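Long-range contacts in MGS-M5 (Unidentified, PDB 4Q3N), which probably catalyses the NAD-dependent interconversion of L-lactate and pyruvate, as a member of the lactate/malate dehydrogenase family: residues A151-E156 with V168-L173; S158-I163 with D202-E207; W184-V189 with V286-N291. All coordinates share one frame; numbering follows the deposited sequence.

Contact 1 of 3, residues A151-E156 with V168-L173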
loop_
_atom_site.group_PDB
_atom_site.type_symbol
_atom_site.label_atom_id
_atom_site.label_comp_id
_atom_site.label_asym_id
_atom_site.label_seq_id
_atom_site.Cartn_x
_atom_site.Cartn_y
_atom_site.Cartn_z
ATOM N N ALA A 151 11.439 -13.667 12.574
ATOM C CA ALA A 151 10.242 -13.842 11.751
ATOM C C ALA A 151 9.838 -15.306 11.672
ATOM O O ALA A 151 8.665 -15.622 11.613
ATOM C CB ALA A 151 10.459 -13.291 10.324
ATOM N N ARG A 152 10.813 -16.211 11.609
ATOM C CA ARG A 152 10.513 -17.627 11.604
ATOM C C ARG A 152 9.849 -18.051 12.902
ATOM O O ARG A 152 8.907 -18.833 12.919
ATOM C CB ARG A 152 11.817 -18.450 11.394
ATOM C CG ARG A 152 12.396 -18.271 9.990
ATOM C CD ARG A 152 13.725 -19.062 9.806
ATOM N NE ARG A 152 14.094 -19.154 8.390
ATOM C CZ ARG A 152 15.350 -19.103 7.974
ATOM N NH1 ARG A 152 16.373 -18.935 8.851
ATOM N NH2 ARG A 152 15.584 -19.197 6.700
ATOM N N LEU A 153 10.427 -17.610 14.007
ATOM C CA LEU A 153 9.850 -17.874 15.333
ATOM C C LEU A 153 8.380 -17.402 15.423
ATOM O O LEU A 153 7.504 -18.132 15.886
ATOM C CB LEU A 153 10.649 -17.133 16.411
ATOM C CG LEU A 153 10.130 -17.176 17.852
ATOM C CD1 LEU A 153 10.268 -18.607 18.399
ATOM C CD2 LEU A 153 10.913 -16.220 18.738
ATOM N N ARG A 154 8.122 -16.169 14.993
ATOM C CA ARG A 154 6.759 -15.631 15.018
ATOM C C ARG A 154 5.830 -16.464 14.143
ATOM O O ARG A 154 4.718 -16.826 14.562
ATOM C CB ARG A 154 6.759 -14.167 14.565
ATOM C CG ARG A 154 7.707 -13.304 15.378
ATOM C CD ARG A 154 7.866 -11.946 14.731
ATOM N NE ARG A 154 6.737 -11.085 15.031
ATOM C CZ ARG A 154 6.648 -9.820 14.634
ATOM N NH1 ARG A 154 7.631 -9.271 13.932
ATOM N NH2 ARG A 154 5.592 -9.098 14.982
ATOM N N TYR A 155 6.297 -16.816 12.943
ATOM C CA TYR A 155 5.522 -17.725 12.097
ATOM C C TYR A 155 5.202 -19.034 12.806
ATOM O O TYR A 155 4.051 -19.499 12.794
ATOM C CB TYR A 155 6.267 -18.038 10.759
ATOM C CG TYR A 155 5.595 -19.170 9.985
ATOM C CD1 TYR A 155 4.379 -18.975 9.290
ATOM C CD2 TYR A 155 6.140 -20.454 9.984
ATOM C CE1 TYR A 155 3.757 -20.054 8.605
ATOM C CE2 TYR A 155 5.543 -21.505 9.291
ATOM C CZ TYR A 155 4.367 -21.311 8.621
ATOM O OH TYR A 155 3.818 -22.385 7.973
ATOM N N GLU A 156 6.197 -19.655 13.446
ATOM C CA GLU A 156 5.953 -20.985 14.030
ATOM C C GLU A 156 4.932 -20.902 15.175
ATOM O O GLU A 156 4.028 -21.714 15.278
ATOM C CB GLU A 156 7.252 -21.617 14.561
ATOM C CG GLU A 156 8.307 -21.959 13.447
ATOM C CD GLU A 156 7.831 -23.038 12.473
ATOM O OE1 GLU A 156 6.856 -23.744 12.809
ATOM O OE2 GLU A 156 8.451 -23.173 11.373
ATOM N N VAL A 168 2.678 -11.466 17.336
ATOM C CA VAL A 168 3.536 -12.301 18.167
ATOM C C VAL A 168 4.831 -11.580 18.420
ATOM O O VAL A 168 5.560 -11.293 17.493
ATOM C CB VAL A 168 3.795 -13.691 17.495
ATOM C CG1 VAL A 168 4.808 -14.523 18.343
ATOM C CG2 VAL A 168 2.446 -14.460 17.335
ATOM N N HIS A 169 5.118 -11.233 19.674
ATOM C CA HIS A 169 6.260 -10.356 19.933
ATOM C C HIS A 169 7.294 -11.103 20.751
ATOM O O HIS A 169 7.221 -11.112 21.979
ATOM C CB HIS A 169 5.846 -9.119 20.679
ATOM C CG HIS A 169 4.699 -8.418 20.032
ATOM N ND1 HIS A 169 4.750 -7.981 18.724
ATOM C CD2 HIS A 169 3.469 -8.092 20.502
ATOM C CE1 HIS A 169 3.609 -7.384 18.423
ATOM N NE2 HIS A 169 2.812 -7.455 19.476
ATOM N N ALA A 170 8.249 -11.708 20.062
ATOM C CA ALA A 170 9.243 -12.567 20.677
ATOM C C ALA A 170 10.461 -12.496 19.755
ATOM O O ALA A 170 10.276 -12.257 18.548
ATOM C CB ALA A 170 8.717 -14.012 20.787
ATOM N N TYR A 171 11.665 -12.668 20.321
ATOM C CA TYR A 171 12.933 -12.495 19.603
ATOM C C TYR A 171 13.751 -13.777 19.641
ATOM O O TYR A 171 13.737 -14.516 20.652
ATOM C CB TYR A 171 13.809 -11.384 20.202
ATOM C CG TYR A 171 13.180 -9.987 20.263
ATOM C CD1 TYR A 171 12.604 -9.390 19.142
ATOM C CD2 TYR A 171 13.162 -9.286 21.448
ATOM C CE1 TYR A 171 12.015 -8.115 19.221
ATOM C CE2 TYR A 171 12.581 -8.004 21.547
ATOM C CZ TYR A 171 12.017 -7.431 20.424
ATOM O OH TYR A 171 11.444 -6.193 20.547
ATOM N N ILE A 172 14.475 -14.006 18.556
ATOM C CA ILE A 172 15.665 -14.841 18.571
ATOM C C ILE A 172 16.854 -13.921 18.759
ATOM O O ILE A 172 16.928 -12.894 18.067
ATOM C CB ILE A 172 15.834 -15.615 17.258
ATOM C CG1 ILE A 172 14.603 -16.484 17.030
ATOM C CG2 ILE A 172 17.188 -16.440 17.262
ATOM C CD1 ILE A 172 14.552 -17.783 17.975
ATOM N N LEU A 173 17.735 -14.255 19.706
ATOM C CA LEU A 173 18.919 -13.462 20.003
ATOM C C LEU A 173 20.194 -14.240 19.753
ATOM O O LEU A 173 20.200 -15.495 19.707
ATOM C CB LEU A 173 18.941 -12.988 21.470
ATOM C CG LEU A 173 17.650 -12.193 21.822
ATOM C CD1 LEU A 173 17.677 -11.815 23.284
ATOM C CD2 LEU A 173 17.543 -10.970 20.954
#

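Contact 2 of 3, residues S158-I163 with D202-E207. With NA (sodium ion), chain B.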
loop_
_atom_site.group_PDB
_atom_site.type_symbol
_atom_site.label_atom_id
_atom_site.label_comp_id
_atom_site.label_asym_id
_atom_site.label_seq_id
_atom_site.Cartn_x
_atom_site.Cartn_y
_atom_site.Cartn_z
ATOM N N SER A 158 2.667 -18.739 15.516
ATOM C CA SER A 158 1.346 -18.360 15.012
ATOM C C SER A 158 0.583 -19.574 14.539
ATOM O O SER A 158 -0.653 -19.613 14.612
ATOM C CB SER A 158 1.444 -17.330 13.878
ATOM O OG SER A 158 1.872 -17.973 12.697
ATOM N N GLN A 159 1.307 -20.576 14.045
ATOM C CA GLN A 159 0.682 -21.796 13.611
ATOM C C GLN A 159 0.103 -22.620 14.773
ATOM O O GLN A 159 -0.804 -23.426 14.548
ATOM C CB GLN A 159 1.686 -22.670 12.781
ATOM C CG GLN A 159 2.132 -22.001 11.496
ATOM C CD GLN A 159 0.988 -21.435 10.672
ATOM O OE1 GLN A 159 0.363 -22.162 9.918
ATOM N NE2 GLN A 159 0.727 -20.113 10.793
ATOM N N TYR A 160 0.651 -22.499 15.979
ATOM C CA TYR A 160 0.033 -23.175 17.140
ATOM C C TYR A 160 -1.245 -22.435 17.613
ATOM O O TYR A 160 -2.288 -23.038 17.853
ATOM C CB TYR A 160 1.007 -23.253 18.345
ATOM C CG TYR A 160 2.014 -24.363 18.150
ATOM C CD1 TYR A 160 3.128 -24.156 17.359
ATOM C CD2 TYR A 160 1.824 -25.624 18.737
ATOM C CE1 TYR A 160 4.055 -25.186 17.132
ATOM C CE2 TYR A 160 2.739 -26.671 18.485
ATOM C CZ TYR A 160 3.855 -26.417 17.701
ATOM O OH TYR A 160 4.804 -27.396 17.460
ATOM N N ILE A 161 -1.139 -21.128 17.767
ATOM C CA ILE A 161 -2.217 -20.405 18.468
ATOM C C ILE A 161 -3.183 -19.688 17.535
ATOM O O ILE A 161 -4.165 -19.092 18.003
ATOM C CB ILE A 161 -1.629 -19.387 19.459
ATOM C CG1 ILE A 161 -0.720 -18.384 18.737
ATOM C CG2 ILE A 161 -0.768 -20.125 20.518
ATOM C CD1 ILE A 161 -0.308 -17.190 19.619
ATOM N N HIS A 162 -2.931 -19.779 16.234
ATOM C CA HIS A 162 -3.832 -19.219 15.209
ATOM C C HIS A 162 -4.106 -17.722 15.485
ATOM O O HIS A 162 -5.269 -17.284 15.496
ATOM C CB HIS A 162 -5.142 -20.007 15.173
ATOM C CG HIS A 162 -4.917 -21.482 15.028
ATOM N ND1 HIS A 162 -5.340 -22.401 15.968
ATOM C CD2 HIS A 162 -4.239 -22.187 14.087
ATOM C CE1 HIS A 162 -4.971 -23.617 15.584
ATOM N NE2 HIS A 162 -4.300 -23.512 14.449
ATOM N N ILE A 163 -3.024 -16.987 15.701
ATOM C CA ILE A 163 -3.037 -15.502 15.859
ATOM C C ILE A 163 -2.108 -14.926 14.762
ATOM O O ILE A 163 -1.054 -15.514 14.479
ATOM C CB ILE A 163 -2.505 -15.077 17.273
ATOM C CG1 ILE A 163 -3.386 -15.644 18.392
ATOM C CG2 ILE A 163 -2.302 -13.481 17.391
ATOM C CD1 ILE A 163 -4.809 -15.108 18.361
ATOM N N ASP A 202 -5.177 -24.390 25.180
ATOM C CA ASP A 202 -4.826 -25.797 24.952
ATOM C C ASP A 202 -3.960 -25.981 23.727
ATOM O O ASP A 202 -3.275 -26.992 23.625
ATOM C CB ASP A 202 -6.074 -26.624 24.803
ATOM C CG ASP A 202 -6.797 -26.798 26.138
ATOM O OD1 ASP A 202 -6.112 -26.707 27.182
ATOM O OD2 ASP A 202 -8.033 -26.992 26.152
ATOM N N GLU A 203 -3.992 -24.992 22.824
ATOM C CA GLU A 203 -3.241 -25.005 21.565
ATOM C C GLU A 203 -1.713 -24.994 21.713
ATOM O O GLU A 203 -1.012 -25.301 20.766
ATOM C CB GLU A 203 -3.632 -23.795 20.704
ATOM C CG GLU A 203 -5.024 -23.890 20.077
ATOM C CD GLU A 203 -6.183 -23.464 21.016
ATOM O OE1 GLU A 203 -5.962 -23.192 22.218
ATOM O OE2 GLU A 203 -7.331 -23.411 20.530
ATOM N N ILE A 204 -1.184 -24.558 22.853
ATOM C CA ILE A 204 0.271 -24.441 22.985
ATOM C C ILE A 204 0.707 -24.823 24.406
ATOM O O ILE A 204 0.083 -24.446 25.397
ATOM C CB ILE A 204 0.787 -23.039 22.593
ATOM C CG1 ILE A 204 2.311 -23.041 22.437
ATOM C CG2 ILE A 204 0.279 -21.920 23.557
ATOM C CD1 ILE A 204 2.831 -21.871 21.526
ATOM N N SER A 205 1.757 -25.646 24.477
ATOM C CA SER A 205 2.254 -26.140 25.757
ATOM C C SER A 205 3.749 -25.863 25.893
ATOM O O SER A 205 4.420 -25.504 24.925
ATOM C CB SER A 205 2.001 -27.658 25.912
ATOM O OG SER A 205 0.630 -27.999 25.805
ATOM N N PHE A 206 4.272 -26.053 27.101
ATOM C CA PHE A 206 5.714 -25.935 27.341
ATOM C C PHE A 206 6.532 -26.802 26.371
ATOM O O PHE A 206 7.548 -26.357 25.860
ATOM C CB PHE A 206 6.016 -26.291 28.799
ATOM C CG PHE A 206 7.421 -25.991 29.226
ATOM C CD1 PHE A 206 7.781 -24.701 29.633
ATOM C CD2 PHE A 206 8.392 -27.007 29.261
ATOM C CE1 PHE A 206 9.110 -24.422 30.048
ATOM C CE2 PHE A 206 9.711 -26.745 29.669
ATOM C CZ PHE A 206 10.078 -25.461 30.063
ATOM N N GLU A 207 6.073 -28.023 26.068
ATOM C CA GLU A 207 6.824 -28.924 25.172
ATOM C C GLU A 207 6.946 -28.378 23.781
ATOM O O GLU A 207 7.914 -28.670 23.069
ATOM C CB GLU A 207 6.165 -30.307 25.084
ATOM C CG GLU A 207 6.194 -31.088 26.387
ATOM C CD GLU A 207 5.246 -30.521 27.446
ATOM O OE1 GLU A 207 4.080 -30.196 27.109
ATOM O OE2 GLU A 207 5.675 -30.404 28.621
HETATM NA NA NA B . -1.396 -24.798 27.067
HETATM O O HOH W 1 -7.203 -21.488 18.309
HETATM O O HOH W 2 -3.610 -25.287 28.503
HETATM O O HOH W 3 -1.555 -27.119 26.374
HETATM O O HOH W 4 -0.280 -25.952 28.768
#

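Contact 3 of 3, residues W184-V189 with V286-N291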
loop_
_atom_site.group_PDB
_atom_site.type_symbol
_atom_site.label_atom_id
_atom_site.label_comp_id
_atom_site.label_asym_id
_atom_site.label_seq_id
_atom_site.Cartn_x
_atom_site.Cartn_y
_atom_site.Cartn_z
ATOM N N TRP A 184 12.560 -16.519 25.706
ATOM C CA TRP A 184 11.194 -16.798 26.164
ATOM C C TRP A 184 10.751 -15.913 27.337
ATOM O O TRP A 184 9.568 -15.795 27.564
ATOM C CB TRP A 184 11.046 -18.275 26.583
ATOM C CG TRP A 184 11.167 -19.282 25.411
ATOM C CD1 TRP A 184 12.096 -20.296 25.260
ATOM C CD2 TRP A 184 10.290 -19.377 24.289
ATOM N NE1 TRP A 184 11.856 -20.990 24.096
ATOM C CE2 TRP A 184 10.761 -20.452 23.472
ATOM C CE3 TRP A 184 9.158 -18.651 23.879
ATOM C CZ2 TRP A 184 10.126 -20.829 22.286
ATOM C CZ3 TRP A 184 8.538 -19.003 22.677
ATOM C CH2 TRP A 184 9.031 -20.078 21.887
ATOM N N SER A 185 11.686 -15.360 28.126
ATOM C CA SER A 185 11.302 -14.605 29.326
ATOM C C SER A 185 10.629 -13.280 28.944
ATOM O O SER A 185 9.907 -12.685 29.763
ATOM C CB SER A 185 12.514 -14.315 30.203
ATOM O OG SER A 185 13.450 -13.521 29.463
ATOM N N ASN A 186 10.923 -12.797 27.746
ATOM C CA ASN A 186 10.342 -11.530 27.223
ATOM C C ASN A 186 9.563 -11.775 25.940
ATOM O O ASN A 186 9.910 -11.236 24.890
ATOM C CB ASN A 186 11.429 -10.492 26.919
ATOM C CG ASN A 186 12.062 -9.895 28.157
ATOM O OD1 ASN A 186 11.839 -8.727 28.469
ATOM N ND2 ASN A 186 12.875 -10.680 28.862
ATOM N N ALA A 187 8.568 -12.646 25.983
ATOM C CA ALA A 187 7.826 -13.002 24.779
ATOM C C ALA A 187 6.357 -12.799 25.093
ATOM O O ALA A 187 5.931 -13.167 26.173
ATOM C CB ALA A 187 8.098 -14.429 24.357
ATOM N N ASN A 188 5.616 -12.140 24.201
ATOM C CA ASN A 188 4.193 -12.008 24.399
ATOM C C ASN A 188 3.396 -12.106 23.097
ATOM O O ASN A 188 3.943 -12.111 21.982
ATOM C CB ASN A 188 3.838 -10.716 25.131
ATOM C CG ASN A 188 4.613 -9.543 24.664
ATOM O OD1 ASN A 188 5.715 -9.290 25.159
ATOM N ND2 ASN A 188 4.032 -8.769 23.746
ATOM N N VAL A 189 2.096 -12.287 23.263
ATOM C CA VAL A 189 1.195 -12.299 22.118
ATOM C C VAL A 189 0.249 -11.131 22.363
ATOM O O VAL A 189 -0.469 -11.107 23.357
ATOM C CB VAL A 189 0.467 -13.660 21.987
ATOM C CG1 VAL A 189 -0.539 -13.627 20.816
ATOM C CG2 VAL A 189 1.504 -14.773 21.785
ATOM N N VAL A 286 18.236 -2.108 22.660
ATOM C CA VAL A 286 17.294 -2.247 23.751
ATOM C C VAL A 286 17.839 -3.290 24.714
ATOM O O VAL A 286 18.206 -4.412 24.298
ATOM C CB VAL A 286 15.894 -2.644 23.215
ATOM C CG1 VAL A 286 14.932 -2.915 24.373
ATOM C CG2 VAL A 286 15.348 -1.490 22.282
ATOM N N LYS A 287 17.883 -2.960 25.987
ATOM C CA LYS A 287 18.398 -3.903 26.969
ATOM C C LYS A 287 17.249 -4.662 27.615
ATOM O O LYS A 287 16.484 -4.092 28.353
ATOM C CB LYS A 287 19.241 -3.175 28.018
ATOM C CG LYS A 287 19.715 -4.018 29.188
ATOM C CD LYS A 287 20.488 -5.239 28.734
ATOM C CE LYS A 287 21.145 -5.912 29.955
ATOM N NZ LYS A 287 20.140 -6.690 30.770
ATOM N N LEU A 288 17.114 -5.950 27.312
ATOM C CA LEU A 288 16.108 -6.776 27.979
ATOM C C LEU A 288 16.647 -7.343 29.267
ATOM O O LEU A 288 17.844 -7.625 29.360
ATOM C CB LEU A 288 15.668 -7.958 27.087
ATOM C CG LEU A 288 15.154 -7.514 25.713
ATOM C CD1 LEU A 288 15.012 -8.794 24.832
ATOM C CD2 LEU A 288 13.791 -6.756 25.890
ATOM N N LYS A 289 15.772 -7.556 30.254
ATOM C CA LYS A 289 16.152 -8.332 31.457
ATOM C C LYS A 289 16.120 -9.816 31.074
ATOM O O LYS A 289 15.050 -10.384 30.904
ATOM C CB LYS A 289 15.202 -8.071 32.652
ATOM C CG LYS A 289 15.333 -6.723 33.377
ATOM C CD LYS A 289 14.641 -6.795 34.776
ATOM C CE LYS A 289 15.169 -5.767 35.793
ATOM N NZ LYS A 289 14.552 -4.391 35.760
ATOM N N LEU A 290 17.279 -10.452 30.948
ATOM C CA LEU A 290 17.331 -11.853 30.533
ATOM C C LEU A 290 17.293 -12.714 31.757
ATOM O O LEU A 290 17.792 -12.286 32.791
ATOM C CB LEU A 290 18.610 -12.150 29.735
ATOM C CG LEU A 290 18.734 -11.375 28.443
ATOM C CD1 LEU A 290 20.019 -11.828 27.654
ATOM C CD2 LEU A 290 17.483 -11.477 27.578
ATOM N N ASN A 291 16.752 -13.932 31.666
ATOM C CA ASN A 291 16.858 -14.806 32.834
ATOM C C ASN A 291 18.225 -15.479 32.812
ATOM O O ASN A 291 19.009 -15.281 31.895
ATOM C CB ASN A 291 15.698 -15.819 32.925
ATOM C CG ASN A 291 15.666 -16.815 31.780
ATOM O OD1 ASN A 291 16.653 -17.032 31.102
ATOM N ND2 ASN A 291 14.498 -17.425 31.559
HETATM O O HOH W 5 13.068 -6.869 29.852
#

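Contact 1 of 3, residues A151-E156 with V168-L173
L153 and R154 reach from one turn of helix 147-161 to strand 168-173, the first with an apolar branch and the second with a polar one. The apolar part centres on L153. Its CG lies anti to the backbone N (chi1 175°), which carries the CD2 branch across to the strand. CD2 meets A170 CB at 3.7 Å and the end of the I172 side chain, CD1, at 4.0 Å. I172 CG1 also approaches L153 CB at 4.1 Å. Helix 206-227 and V182 cover these residues further, with I212 on L153 and V216 on I172.

The aliphatic part of R154 runs beside V168. R154 CB and V168 CB are 4.2 Å apart, and V168 CG1 comes to 4.0 Å from R154 CA.

One hydrogen bond joins the two segments, from R154 NE to V168 O at 2.7 Å. The bend at chi3 (79°) brings NE up to V168 O. NE comes nearly in line with the V168 carbonyl, but the acceptor is tilted from the guanidinium plane and the N-H points only roughly at it (130°). NE also has a weak hydrogen bond to S165 O. R154 is modelled in two conformers; the bond is described for one of them. Beyond the contact, H169 stacks on H169 of the third subunit, and R154 packs on A53 of the second.

The contact joins a helix to the antiparallel sheet of the C-terminal domain. Its chemistry implies a mainly hydrophobic seam, with one arginine N-H shared between two backbone carbonyls at its partly exposed border.

Contact 2 of 3, residues S158-I163 with D202-E207
Y160, I161, E203 and I204 meet where helix 147-161 ends and the loop before helix 206-227 begins. The first shell is two isoleucines, and a tyrosine ring edge against a backbone carbonyl. I161 CG2 touches I204 CG2 at 3.7 Å, the two branched chains crossing at a slant. Both chains put a branch between the backbone N and the carbonyl carbon: CG1 in I161 (chi1 58°) and CG2 in I204. In I204, CG1 instead extends anti to the backbone N (chi1 -167°) and leads CD1 to Y160 CB at 3.9 Å. The Y160 ring turns its edge to the loop, with E203 O in its plane, 3.5 Å from Y160 CD2. From the loop side, E203 CB sits 3.2 Å from Y160 O, at the end of the helix.

H162 follows with positive phi, and one face of its imidazole has Y160 O above it, offset toward the rim. A water in the plane of the H162 ring joins ND1 to E203 OE2, to which it donates at 2.9 Å. The carboxylate and the imidazole thus share a solvent bridge without direct contact.

The next shell is a sodium ion behind I204. I204 O binds it at 2.3 Å, and three waters take further places. I198 O and M201 O complete the set of six oxygens. One water also donates to D202 OD1, and another to D202 O. The ion probably steadies the backbone of I204, whose side chain packs on the helix. I161 also packs on M201 and on V189 of strand 188-189.

The chemistry implies a junction of van der Waals packing with one water bridge at its rim. The sodium ties the 202-207 loop to I198 and M201, and so probably shapes the loop that packs on the helix.

Contact 3 of 3, residues W184-V189 with V286-N291
The amide of N186, in 184-189, meets K289 and L288 in the 286-291 loop that leads into helix 292-311. Its CG sits beside the backbone N (chi1 -72°), and this sends the amide toward L288 and K289. Both N-H groups of ND2 are used, each close to the amide plane. One goes from N186 ND2 to K289 O at 3.0 Å, bent at 146° and reaching the carbonyl from above its plane. The other goes from N186 ND2 to S185 OG, also at 3.0 Å. S185 holds OG between its backbone N and carbonyl carbon (chi1 61°), where it meets the amide and also bonds E294 OE1. The other end of the amide works through water. N186 OD1 accepts a bond of 2.6 Å from a water. K289 N donates to the same water. The N186 and L288 side chains pass in opposite directions, with N186 OD1 3.8 Å from L288 CD2.

N291 OD1 caps E294 N at the start of helix 292-311, while N291 ND2 lies 3.9 Å from S185 CB. Replacing N186 by an alanine would remove the amide, so K289 O and S185 OG would probably lose their ND2 donor and the water its OD1 acceptor. K192 of the third subunit bonds K287 O nearby.

The chemistry implies that one amide holds K289 directly at its C=O and through a water at its N-H.

How the contacts relate
All three contacts lie in the C-terminal part of the chain, and all touch the third subunit. Contact 1 is the buried one, while contacts 2 and 3 are partly buried and wetter. Contacts 1 and 2 share helix 147-161 on adjoining stretches. Contacts 1 and 3 share the antiparallel sheet: strands 168-173 and 188-189 are neighbours, with H169 N probably bonded to N188 O and A170 packed on A187. Contacts 2 and 3 meet through V189, which I161 and I163 touch. The chemistry changes with place: apolar packing with one arginine bond in contact 1, sodium and water around contact 2, an amide and a water in contact 3.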